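Protein LEC-6 (PDB 3VV1) binds galactose-containing glycans as a nematode galectin, and is seen here holding a galactose-fucose disaccharide unit in its sugar pocket. Local coordinates at residues S59-N64 against F75-D80; D69-H74 against N87-G92; A83-S88 against Q95-H100; G118-I123 against D132-T137. All coordinates share one frame; numbering follows the deposited sequence.

Contact 1. Residues S59-N64 against F75-D80; sequences SRFHIN and FNARFD. With GAL (beta-D-galactopyranose), chain C; FUC (alpha-L-fucopyranose), chain B.
R60 and R78 both set CG beside the backbone N (chi1 -57° and -58°) and then run extended to NE. As a non-hydrogen-bonded pair they leave the same sheet face, and the matching torsions let their guanidinium groups lie flat on each other, centres 4.1 Å apart. D80 on R60 and E81 on R78 probably offset the like charges. R60 grips D80 side-on. Its NE meets OD1 of D80 at 3.0 Å, and its NH2 meets OD2 of D80 at 2.8 Å in a salt bridge. R78 forms a salt bridge with E81 and turns its outer nitrogens to the glycan: NH2 of R78 donates to galactose O4 at 2.9 Å, and NH1 of R78 to fucose O3 at 2.9 Å. N76 positions this arginine, because its OD1 accepts from NE of R78 at 2.8 Å. Both residues belong to the glycan pocket of this galectin. The amide nitrogen of N76 is tied to the F61 carbonyl from above the carbonyl plane. A water bridges NH1 of R60, OD1 of N76 and galactose O3 and O4. The other face is apolar. CB of A77 sits over the F61 ring in a CH-pi contact, 3.7 Å from the centroid, and F79 meets the edge of that ring. This antiparallel pair is the hairpin of strands 60-66 and 71-78, flanked by strands 144-149 and 83-90, with strand 46-54 packed under F61 and I63.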
# COMPACT_ATOMS: atom_id res chain seq x y z
N SER A 59 -6.76 29.93 -0.28
CA SER A 59 -8.20 29.98 -0.07
C SER A 59 -8.95 28.74 -0.59
O SER A 59 -10.18 28.66 -0.41
CB SER A 59 -8.77 31.20 -0.76
OG SER A 59 -8.47 31.21 -2.15
N ARG A 60 -8.22 27.82 -1.24
CA ARG A 60 -8.81 26.57 -1.73
C ARG A 60 -7.93 25.39 -1.48
O ARG A 60 -6.75 25.56 -1.40
CB ARG A 60 -9.07 26.64 -3.26
CG ARG A 60 -9.96 27.83 -3.63
CD ARG A 60 -10.27 27.81 -5.13
NE ARG A 60 -11.16 28.94 -5.43
CZ ARG A 60 -11.57 29.26 -6.66
NH1 ARG A 60 -11.18 28.52 -7.73
NH2 ARG A 60 -12.32 30.34 -6.85
N PHE A 61 -8.52 24.19 -1.51
CA PHE A 61 -7.72 22.99 -1.62
C PHE A 61 -8.55 22.02 -2.42
O PHE A 61 -9.79 22.13 -2.54
CB PHE A 61 -7.30 22.39 -0.24
CG PHE A 61 -8.44 21.77 0.57
CD1 PHE A 61 -8.81 20.44 0.39
CD2 PHE A 61 -9.07 22.52 1.58
CE1 PHE A 61 -9.80 19.87 1.19
CE2 PHE A 61 -10.11 21.96 2.36
CZ PHE A 61 -10.46 20.62 2.17
N HIS A 62 -7.88 21.02 -2.98
CA HIS A 62 -8.67 20.00 -3.70
C HIS A 62 -8.06 18.63 -3.56
O HIS A 62 -6.87 18.48 -3.26
CB HIS A 62 -8.89 20.37 -5.19
CG HIS A 62 -7.64 20.47 -5.97
ND1 HIS A 62 -6.97 21.65 -6.15
CD2 HIS A 62 -6.88 19.49 -6.61
CE1 HIS A 62 -5.90 21.43 -6.92
NE2 HIS A 62 -5.83 20.11 -7.18
N ILE A 63 -8.93 17.62 -3.80
CA ILE A 63 -8.50 16.23 -3.96
C ILE A 63 -8.90 15.84 -5.37
O ILE A 63 -10.05 16.03 -5.74
CB ILE A 63 -9.22 15.32 -2.95
CG1 ILE A 63 -8.76 15.54 -1.49
CG2 ILE A 63 -8.94 13.88 -3.30
CD1 ILE A 63 -9.41 16.62 -0.73
N ASN A 64 -7.96 15.32 -6.14
CA ASN A 64 -8.26 14.72 -7.49
C ASN A 64 -8.11 13.22 -7.46
O ASN A 64 -7.07 12.72 -6.99
CB ASN A 64 -7.33 15.26 -8.56
CG ASN A 64 -7.60 16.71 -8.91
OD1 ASN A 64 -8.73 17.19 -8.80
ND2 ASN A 64 -6.55 17.42 -9.27
N PHE A 75 -12.59 17.34 -6.21
CA PHE A 75 -13.39 17.79 -5.05
C PHE A 75 -12.68 19.05 -4.53
O PHE A 75 -11.53 18.98 -4.07
CB PHE A 75 -13.36 16.65 -4.00
CG PHE A 75 -13.96 17.06 -2.67
CD1 PHE A 75 -15.33 16.84 -2.42
CD2 PHE A 75 -13.16 17.64 -1.64
CE1 PHE A 75 -15.90 17.18 -1.20
CE2 PHE A 75 -13.77 17.99 -0.42
CZ PHE A 75 -15.11 17.75 -0.19
N ASN A 76 -13.31 20.21 -4.67
CA ASN A 76 -12.59 21.49 -4.42
C ASN A 76 -13.31 22.28 -3.33
O ASN A 76 -14.42 22.76 -3.53
CB ASN A 76 -12.60 22.24 -5.74
CG ASN A 76 -11.66 23.49 -5.78
OD1 ASN A 76 -11.86 24.34 -6.65
ND2 ASN A 76 -10.63 23.57 -4.93
N ALA A 77 -12.69 22.38 -2.18
CA ALA A 77 -13.19 23.24 -1.12
C ALA A 77 -12.73 24.67 -1.41
O ALA A 77 -11.55 24.90 -1.59
CB ALA A 77 -12.57 22.76 0.22
N ARG A 78 -13.67 25.62 -1.41
CA ARG A 78 -13.37 27.02 -1.75
C ARG A 78 -13.82 27.93 -0.60
O ARG A 78 -15.02 28.21 -0.42
CB ARG A 78 -14.11 27.39 -3.06
CG ARG A 78 -13.72 26.49 -4.23
CD ARG A 78 -14.40 27.01 -5.49
NE ARG A 78 -13.94 26.26 -6.66
CZ ARG A 78 -14.31 26.55 -7.91
NH1 ARG A 78 -15.16 27.56 -8.14
NH2 ARG A 78 -13.83 25.84 -8.93
N PHE A 79 -12.86 28.41 0.18
CA PHE A 79 -13.18 29.36 1.26
C PHE A 79 -13.44 30.76 0.69
O PHE A 79 -14.09 31.57 1.33
CB PHE A 79 -12.04 29.33 2.29
CG PHE A 79 -11.93 27.99 2.96
CD1 PHE A 79 -12.81 27.63 4.00
CD2 PHE A 79 -11.00 27.01 2.49
CE1 PHE A 79 -12.73 26.35 4.56
CE2 PHE A 79 -10.92 25.73 3.07
CZ PHE A 79 -11.80 25.40 4.11
N ASP A 80 -12.93 31.05 -0.52
CA ASP A 80 -13.15 32.35 -1.12
C ASP A 80 -14.61 32.44 -1.62
O ASP A 80 -15.24 33.49 -1.50
CB ASP A 80 -12.15 32.63 -2.27
CG ASP A 80 -12.25 31.60 -3.43
OD1 ASP A 80 -12.49 30.39 -3.15
OD2 ASP A 80 -12.07 32.02 -4.58
C1 GAL C . -12.34 26.31 -12.18
C2 GAL C . -11.02 26.26 -11.35
C3 GAL C . -10.40 24.92 -11.46
C4 GAL C . -11.43 23.84 -11.09
C5 GAL C . -12.69 24.05 -11.95
C6 GAL C . -13.76 22.98 -11.64
O2 GAL C . -10.14 27.24 -11.86
O3 GAL C . -9.30 24.82 -10.51
O4 GAL C . -11.76 23.94 -9.68
O5 GAL C . -13.24 25.30 -11.72
O6 GAL C . -14.91 23.22 -12.47
C1 FUC B . -14.04 30.57 -11.41
C2 FUC B . -14.98 29.47 -10.75
C3 FUC B . -15.37 28.36 -11.78
C4 FUC B . -14.21 27.94 -12.72
C5 FUC B . -13.85 29.10 -13.66
C6 FUC B . -12.69 28.61 -14.51
O1 FUC B . -14.58 31.87 -11.25
O2 FUC B . -16.17 29.99 -9.91
O3 FUC B . -15.71 27.28 -10.98
O4 FUC B . -12.98 27.54 -11.91
O5 FUC B . -13.44 30.24 -12.81
O HOH W 1 -8.80 31.39 -5.32
O HOH W 2 -9.97 25.81 -7.98
O HOH W 3 -7.60 24.03 -4.99

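Contact 2. Residues D69-H74 against N87-G92. With GAL (beta-D-galactopyranose), chain C.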
# COMPACT_ATOMS: atom_id res chain seq x y z
N ASP A 69 -5.73 9.52 -18.09
CA ASP A 69 -6.26 10.42 -19.15
C ASP A 69 -7.10 11.58 -18.62
O ASP A 69 -7.30 12.58 -19.38
CB ASP A 69 -7.09 9.62 -20.11
CG ASP A 69 -6.26 8.60 -20.85
OD1 ASP A 69 -5.06 8.87 -21.15
OD2 ASP A 69 -6.78 7.52 -21.12
N ASP A 70 -7.66 11.46 -17.39
CA ASP A 70 -8.67 12.44 -16.99
C ASP A 70 -8.82 12.49 -15.51
O ASP A 70 -8.32 11.58 -14.81
CB ASP A 70 -10.03 12.12 -17.67
CG ASP A 70 -10.18 12.83 -18.99
OD1 ASP A 70 -10.00 14.10 -19.07
OD2 ASP A 70 -10.44 12.11 -19.96
N ILE A 71 -9.53 13.50 -15.02
CA ILE A 71 -9.86 13.56 -13.59
C ILE A 71 -11.28 12.99 -13.39
O ILE A 71 -12.26 13.52 -13.94
CB ILE A 71 -9.82 14.99 -13.02
CG1 ILE A 71 -8.39 15.54 -13.18
CG2 ILE A 71 -10.27 14.93 -11.56
CD1 ILE A 71 -8.33 17.04 -12.89
N VAL A 72 -11.40 11.86 -12.70
CA VAL A 72 -12.74 11.28 -12.45
C VAL A 72 -13.52 12.13 -11.45
O VAL A 72 -14.71 12.37 -11.62
CB VAL A 72 -12.63 9.84 -11.95
CG1 VAL A 72 -13.96 9.33 -11.33
CG2 VAL A 72 -12.20 8.93 -13.10
N LEU A 73 -12.84 12.59 -10.37
CA LEU A 73 -13.46 13.52 -9.44
C LEU A 73 -12.47 14.53 -8.94
O LEU A 73 -11.36 14.17 -8.48
CB LEU A 73 -14.04 12.76 -8.24
CG LEU A 73 -14.52 13.65 -7.07
CD1 LEU A 73 -15.68 14.60 -7.44
CD2 LEU A 73 -14.96 12.79 -5.92
N HIS A 74 -12.83 15.82 -9.10
CA HIS A 74 -12.08 16.93 -8.54
C HIS A 74 -13.00 17.45 -7.47
O HIS A 74 -14.09 17.95 -7.77
CB HIS A 74 -11.86 17.96 -9.67
CG HIS A 74 -11.37 19.33 -9.21
ND1 HIS A 74 -10.07 19.56 -8.91
CD2 HIS A 74 -12.02 20.56 -9.10
CE1 HIS A 74 -9.87 20.88 -8.63
NE2 HIS A 74 -11.09 21.49 -8.73
N ASN A 87 -16.22 18.40 -9.79
CA ASN A 87 -16.29 18.29 -11.25
C ASN A 87 -15.36 17.19 -11.70
O ASN A 87 -14.82 16.42 -10.89
CB ASN A 87 -15.85 19.64 -11.91
CG ASN A 87 -16.45 19.89 -13.28
OD1 ASN A 87 -17.00 18.98 -13.88
ND2 ASN A 87 -16.33 21.11 -13.78
N SER A 88 -15.21 17.09 -13.01
CA SER A 88 -14.40 16.02 -13.61
C SER A 88 -13.99 16.51 -14.99
O SER A 88 -14.55 17.52 -15.50
CB SER A 88 -15.29 14.78 -13.84
OG SER A 88 -16.50 15.10 -14.57
N THR A 89 -13.04 15.80 -15.60
CA THR A 89 -12.70 16.10 -16.97
C THR A 89 -12.94 14.90 -17.88
O THR A 89 -12.92 13.74 -17.44
CB THR A 89 -11.23 16.56 -17.17
OG1 THR A 89 -10.31 15.49 -16.93
CG2 THR A 89 -10.90 17.76 -16.28
N SER A 90 -13.21 15.18 -19.15
CA SER A 90 -13.24 14.13 -20.15
C SER A 90 -12.54 14.66 -21.36
O SER A 90 -12.88 15.74 -21.83
CB SER A 90 -14.72 13.78 -20.51
OG SER A 90 -14.79 12.79 -21.53
N GLY A 91 -11.55 13.92 -21.87
CA GLY A 91 -10.70 14.42 -22.96
C GLY A 91 -10.02 15.72 -22.56
O GLY A 91 -9.72 16.55 -23.41
N GLY A 92 -9.81 15.88 -21.25
CA GLY A 92 -9.10 16.96 -20.66
C GLY A 92 -9.89 18.23 -20.41
O GLY A 92 -9.36 19.18 -19.83
C1 GAL C . -12.34 26.31 -12.18
C2 GAL C . -11.02 26.26 -11.35
C3 GAL C . -10.40 24.92 -11.46
C4 GAL C . -11.43 23.84 -11.09
C5 GAL C . -12.69 24.05 -11.95
C6 GAL C . -13.76 22.98 -11.64
O2 GAL C . -10.14 27.24 -11.86
O3 GAL C . -9.30 24.82 -10.51
O4 GAL C . -11.76 23.94 -9.68
O5 GAL C . -13.24 25.30 -11.72
O6 GAL C . -14.91 23.22 -12.47
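D70 and T89 meet at the far end of the hairpin of strands 71-78 and 83-90, part of the galectin beta-sandwich. A classic beta bulge interrupts the first strand, where V72 and L73 both face L65. Side-chain bonds hold the D70 end. The carboxylate faces the turn after T89 and takes one backbone N-H on each oxygen: N of G92 reaches OD1 of D70 at 2.8 Å, and N of G91 reaches OD2 of D70 at 2.9 Å. Both come from the syn side. The T89 hydroxyl donates to the anti side of OD1, so that oxygen has two donors here. The same hydroxyl accepts from N of I71 in a nearly straight bond of 173°. T89 OG1 stands between its own N and carbonyl carbon (chi1 69°), which lets it serve both partners.

Backbone bonds carry the rest. N of T89 donates to the I71 carbonyl, and H74 and N87 form a hydrogen-bonded antiparallel pair.

Sugar bonds come from that pair, whose side chains share a face. N64 holds ND1 of H74, leaving NE2 turned to the galactose. NE2 of H74 lies 2.7 Å from galactose O4. ND2 of N87 donates almost straight to galactose O6 at 2.9 Å.

Contact 3. Residues A83-S88 against Q95-H100. With GAL (beta-D-galactopyranose), chain C; FUC (alpha-L-fucopyranose), chain B.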
# COMPACT_ATOMS: atom_id res chain seq x y z
N ALA A 83 -18.01 27.44 -0.81
CA ALA A 83 -18.64 26.32 -1.48
C ALA A 83 -17.68 25.19 -1.62
O ALA A 83 -16.46 25.41 -1.59
CB ALA A 83 -19.11 26.72 -2.87
N VAL A 84 -18.24 23.99 -1.79
CA VAL A 84 -17.49 22.88 -2.43
C VAL A 84 -17.93 22.73 -3.85
O VAL A 84 -19.13 22.78 -4.12
CB VAL A 84 -17.67 21.54 -1.63
CG1 VAL A 84 -17.26 20.36 -2.49
CG2 VAL A 84 -16.80 21.59 -0.38
N VAL A 85 -16.96 22.59 -4.78
CA VAL A 85 -17.30 22.38 -6.20
C VAL A 85 -16.77 21.00 -6.57
O VAL A 85 -15.58 20.75 -6.35
CB VAL A 85 -16.66 23.43 -7.10
CG1 VAL A 85 -16.88 23.06 -8.58
CG2 VAL A 85 -17.33 24.79 -6.78
N ASN A 86 -17.61 20.11 -7.06
CA ASN A 86 -17.15 18.86 -7.62
C ASN A 86 -17.24 18.91 -9.14
O ASN A 86 -18.19 19.45 -9.72
CB ASN A 86 -18.07 17.72 -7.18
CG ASN A 86 -17.88 17.35 -5.71
OD1 ASN A 86 -16.82 17.57 -5.15
ND2 ASN A 86 -18.89 16.72 -5.12
N ASN A 87 -16.22 18.40 -9.79
CA ASN A 87 -16.29 18.29 -11.25
C ASN A 87 -15.36 17.19 -11.70
O ASN A 87 -14.82 16.42 -10.89
CB ASN A 87 -15.85 19.64 -11.91
CG ASN A 87 -16.45 19.89 -13.28
OD1 ASN A 87 -17.00 18.98 -13.88
ND2 ASN A 87 -16.33 21.11 -13.78
N SER A 88 -15.21 17.09 -13.01
CA SER A 88 -14.40 16.02 -13.61
C SER A 88 -13.99 16.51 -14.99
O SER A 88 -14.55 17.52 -15.50
CB SER A 88 -15.29 14.78 -13.84
OG SER A 88 -16.50 15.10 -14.57
N GLN A 95 -16.12 19.34 -17.07
CA GLN A 95 -17.52 19.07 -17.37
C GLN A 95 -18.39 19.97 -16.50
O GLN A 95 -17.97 21.09 -16.19
CB GLN A 95 -17.79 17.54 -17.23
CG GLN A 95 -16.92 16.79 -18.27
CD GLN A 95 -17.08 15.28 -18.17
OE1 GLN A 95 -16.65 14.68 -17.20
NE2 GLN A 95 -17.69 14.69 -19.19
N SER A 96 -19.61 19.56 -16.15
CA SER A 96 -20.53 20.39 -15.36
C SER A 96 -20.18 20.36 -13.88
O SER A 96 -19.95 19.27 -13.30
CB SER A 96 -21.96 19.80 -15.52
OG SER A 96 -22.81 20.80 -15.02
N GLU A 97 -20.17 21.54 -13.23
CA GLU A 97 -19.89 21.57 -11.81
C GLU A 97 -21.14 21.16 -10.99
O GLU A 97 -22.29 21.56 -11.32
CB GLU A 97 -19.50 22.98 -11.37
CG GLU A 97 -18.16 23.38 -11.94
CD GLU A 97 -17.76 24.80 -11.55
OE1 GLU A 97 -18.63 25.59 -11.10
OE2 GLU A 97 -16.58 25.12 -11.77
N ASP A 98 -20.89 20.41 -9.92
CA ASP A 98 -21.88 20.24 -8.84
C ASP A 98 -21.43 21.16 -7.73
O ASP A 98 -20.26 21.05 -7.26
CB ASP A 98 -21.93 18.82 -8.26
CG ASP A 98 -22.47 17.78 -9.21
OD1 ASP A 98 -23.18 18.14 -10.19
OD2 ASP A 98 -22.21 16.57 -8.91
N ARG A 99 -22.32 22.02 -7.24
CA ARG A 99 -21.94 22.93 -6.16
C ARG A 99 -22.65 22.56 -4.88
O ARG A 99 -23.86 22.33 -4.90
CB ARG A 99 -22.25 24.37 -6.56
CG ARG A 99 -21.38 24.74 -7.76
CD ARG A 99 -21.40 26.19 -8.21
NE ARG A 99 -20.69 27.06 -7.28
CZ ARG A 99 -19.52 27.67 -7.53
NH1 ARG A 99 -18.84 27.52 -8.65
NH2 ARG A 99 -19.01 28.42 -6.60
N HIS A 100 -21.94 22.57 -3.76
CA HIS A 100 -22.47 22.20 -2.43
C HIS A 100 -22.04 23.25 -1.45
O HIS A 100 -21.14 24.09 -1.75
CB HIS A 100 -21.85 20.86 -2.00
CG HIS A 100 -22.17 19.77 -2.96
ND1 HIS A 100 -23.38 19.15 -2.95
CD2 HIS A 100 -21.42 19.18 -3.97
CE1 HIS A 100 -23.39 18.19 -3.92
NE2 HIS A 100 -22.20 18.22 -4.56
C1 GAL C . -12.34 26.31 -12.18
C2 GAL C . -11.02 26.26 -11.35
C3 GAL C . -10.40 24.92 -11.46
C4 GAL C . -11.43 23.84 -11.09
C5 GAL C . -12.69 24.05 -11.95
C6 GAL C . -13.76 22.98 -11.64
O2 GAL C . -10.14 27.24 -11.86
O3 GAL C . -9.30 24.82 -10.51
O4 GAL C . -11.76 23.94 -9.68
O5 GAL C . -13.24 25.30 -11.72
O6 GAL C . -14.91 23.22 -12.47
C1 FUC B . -14.04 30.57 -11.41
C2 FUC B . -14.98 29.47 -10.75
C3 FUC B . -15.37 28.36 -11.78
C4 FUC B . -14.21 27.94 -12.72
C5 FUC B . -13.85 29.10 -13.66
C6 FUC B . -12.69 28.61 -14.51
O1 FUC B . -14.58 31.87 -11.25
O2 FUC B . -16.17 29.99 -9.91
O3 FUC B . -15.71 27.28 -10.98
O4 FUC B . -12.98 27.54 -11.91
O5 FUC B . -13.44 30.24 -12.81
O HOH W 4 -21.52 16.16 -6.38
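E97 and V85 touch beside the sugar: CG1 of V85 packs 3.6 Å from CD of E97. The other V85 methyl, CG2, sits over the centre of one face of the R99 guanidinium, so this valine touches both charged residues.

NH1 of R99 forms a salt bridge with OE1 of E97 at 3.1 Å, while NH2 of R99 pairs with E81. The bend in the R99 chain at chi3 (72°) folds the guanidinium over V85. E97 thus has one oxygen on arginine and one on the glycan. Its OE2 accepts from galactose O6 at 2.6 Å. Fucose O3 lies near OE2 at a doubtfully short distance.

Polar side chains hold the rest. ND2 of N87 also donates to the Q95 carbonyl at 2.9 Å, from above the carbonyl plane. OG of S88 donates to OE1 of Q95 at 2.7 Å and also bonds to R136. On the opposite face a water joins ND2 of N86, OD2 of D98 and NE2 of H100.

Backbone bonds run in antiparallel register, with V84 paired to H100 and N86 to D98. N87, E97 and R99 belong to the galectin carbohydrate-recognition site, where E97 binds galactose O6 and lies beside the fucose.

Contact 4. Residues G118-I123 against D132-T137; sequences GGIISI and DFVERT
The hairpin of strands 120-125 and 128-134 lies at one edge of the six-stranded sheet of the galectin beta-sandwich, with 128-134 outermost in this chain, and in it S122 meets D132 and I121 meets F133. I121 and F133 are a hydrogen-bonded antiparallel pair. N of I121 reaches O of F133 at 2.8 Å, and the return bond runs from F133 N to the I121 carbonyl. Their side chains face the sandwich interior, where both pack on L73. On the other face OG of S122 donates to OD1 of D132 at 2.9 Å, coming from above the carboxylate plane. H129 also bonds to this oxygen. CG2 of I120 lies against the same carboxylate, 3.6 Å from CG of D132. CG1 of I120 sits beside the backbone N (chi1 -60°), which puts CG2 against D132.

Past the paired strands, E135 closes over G119. N of E135 donates to the G119 carbonyl at 2.9 Å. Its side chain runs alongside the glycine, with CD of E135 3.5 Å from CA of G119. One water bridges the G119 and E135 carbonyls. A second accepts from N of G119 and donates to OE1 of E135. The chemistry implies an apolar inner face and a hydrated outer end: D132 is bonded within the contact and to H129, while the E135 carboxylate reaches N of G119 through water and is held by S139.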
# COMPACT_ATOMS: atom_id res chain seq x y z
N GLY A 118 -20.51 1.30 -7.93
CA GLY A 118 -21.64 1.33 -8.87
C GLY A 118 -21.77 2.69 -9.53
O GLY A 118 -22.90 3.12 -9.86
N GLY A 119 -20.64 3.35 -9.72
CA GLY A 119 -20.60 4.60 -10.46
C GLY A 119 -20.95 5.82 -9.61
O GLY A 119 -21.08 6.94 -10.15
N ILE A 120 -21.14 5.63 -8.30
CA ILE A 120 -21.39 6.76 -7.40
C ILE A 120 -20.25 6.86 -6.43
O ILE A 120 -19.90 5.84 -5.78
CB ILE A 120 -22.71 6.57 -6.63
CG1 ILE A 120 -23.88 6.47 -7.62
CG2 ILE A 120 -22.94 7.76 -5.66
CD1 ILE A 120 -25.17 6.19 -6.90
N ILE A 121 -19.70 8.08 -6.28
CA ILE A 121 -18.69 8.28 -5.24
C ILE A 121 -19.41 9.06 -4.14
O ILE A 121 -19.79 10.22 -4.34
CB ILE A 121 -17.45 9.03 -5.81
CG1 ILE A 121 -16.82 8.16 -6.94
CG2 ILE A 121 -16.47 9.32 -4.63
CD1 ILE A 121 -15.75 8.89 -7.73
N SER A 122 -19.55 8.42 -2.98
CA SER A 122 -20.27 8.99 -1.81
C SER A 122 -19.16 9.66 -0.97
O SER A 122 -18.06 9.12 -0.79
CB SER A 122 -20.94 7.87 -0.98
OG SER A 122 -22.00 7.36 -1.78
N ILE A 123 -19.47 10.82 -0.40
CA ILE A 123 -18.48 11.64 0.31
C ILE A 123 -19.02 11.91 1.70
O ILE A 123 -20.17 12.34 1.82
CB ILE A 123 -18.24 12.97 -0.44
CG1 ILE A 123 -17.85 12.70 -1.92
CG2 ILE A 123 -17.12 13.76 0.27
CD1 ILE A 123 -17.95 13.99 -2.73
N ASP A 132 -23.18 12.98 -2.79
CA ASP A 132 -22.83 12.00 -3.81
C ASP A 132 -22.34 12.69 -5.07
O ASP A 132 -22.79 13.83 -5.43
CB ASP A 132 -24.07 11.20 -4.18
CG ASP A 132 -24.33 10.04 -3.22
OD1 ASP A 132 -23.57 9.77 -2.28
OD2 ASP A 132 -25.35 9.36 -3.46
N PHE A 133 -21.41 12.01 -5.77
CA PHE A 133 -20.98 12.46 -7.09
C PHE A 133 -21.21 11.27 -8.02
O PHE A 133 -20.66 10.20 -7.81
CB PHE A 133 -19.48 12.82 -7.07
CG PHE A 133 -18.97 13.29 -8.39
CD1 PHE A 133 -19.33 14.53 -8.86
CD2 PHE A 133 -18.15 12.47 -9.17
CE1 PHE A 133 -18.84 14.98 -10.10
CE2 PHE A 133 -17.66 12.90 -10.39
CZ PHE A 133 -18.02 14.16 -10.87
N VAL A 134 -21.99 11.46 -9.07
CA VAL A 134 -22.22 10.38 -10.04
C VAL A 134 -21.10 10.48 -11.08
O VAL A 134 -21.04 11.49 -11.84
CB VAL A 134 -23.61 10.55 -10.68
CG1 VAL A 134 -23.79 9.56 -11.83
CG2 VAL A 134 -24.73 10.40 -9.63
N GLU A 135 -20.21 9.50 -11.11
CA GLU A 135 -19.02 9.63 -11.97
C GLU A 135 -19.42 9.64 -13.47
O GLU A 135 -20.47 9.09 -13.90
CB GLU A 135 -17.96 8.53 -11.67
CG GLU A 135 -18.40 7.15 -12.17
CD GLU A 135 -17.56 6.03 -11.57
OE1 GLU A 135 -17.17 6.13 -10.40
OE2 GLU A 135 -17.34 5.01 -12.28
N ARG A 136 -18.61 10.33 -14.25
CA ARG A 136 -18.85 10.51 -15.67
C ARG A 136 -17.88 9.73 -16.55
O ARG A 136 -18.06 9.65 -17.76
CB ARG A 136 -18.76 12.03 -15.95
CG ARG A 136 -19.86 12.86 -15.34
CD ARG A 136 -19.30 13.85 -14.37
NE ARG A 136 -20.33 14.67 -13.79
CZ ARG A 136 -20.13 15.97 -13.51
NH1 ARG A 136 -18.95 16.49 -13.83
NH2 ARG A 136 -21.10 16.72 -12.93
N THR A 137 -16.86 9.13 -15.90
CA THR A 137 -15.78 8.31 -16.52
C THR A 137 -15.52 7.20 -15.48
O THR A 137 -15.65 7.47 -14.29
CB THR A 137 -14.53 9.19 -16.73
OG1 THR A 137 -14.88 10.22 -17.68
CG2 THR A 137 -13.46 8.38 -17.35
O HOH W 5 -22.00 6.86 -13.03
O HOH W 6 -17.88 3.75 -8.76

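In the fold
Contacts 1, 2 and 3 lie in one antiparallel sheet and follow strands 60-66, 71-78, 83-90 and 98-100 across it. Contacts 1 and 2 share strand 71-78, and their segments alternate along the chain. Contacts 2 and 3 share N87 and S88. Contact 3 opens after contact 1 closes, with centres about 10 Å apart. All three touch galactose, so neighbouring strands build a single sugar pocket, and contacts 1 and 3 also touch fucose. Contact 4 comes last in the chain and belongs to the other sheet. Its centre is about 12 Å from that of contact 3 and 18 Å from that of contact 1. F133 and R136 join it to the pocket strands, with R136 bonded to N87, S88 and S96.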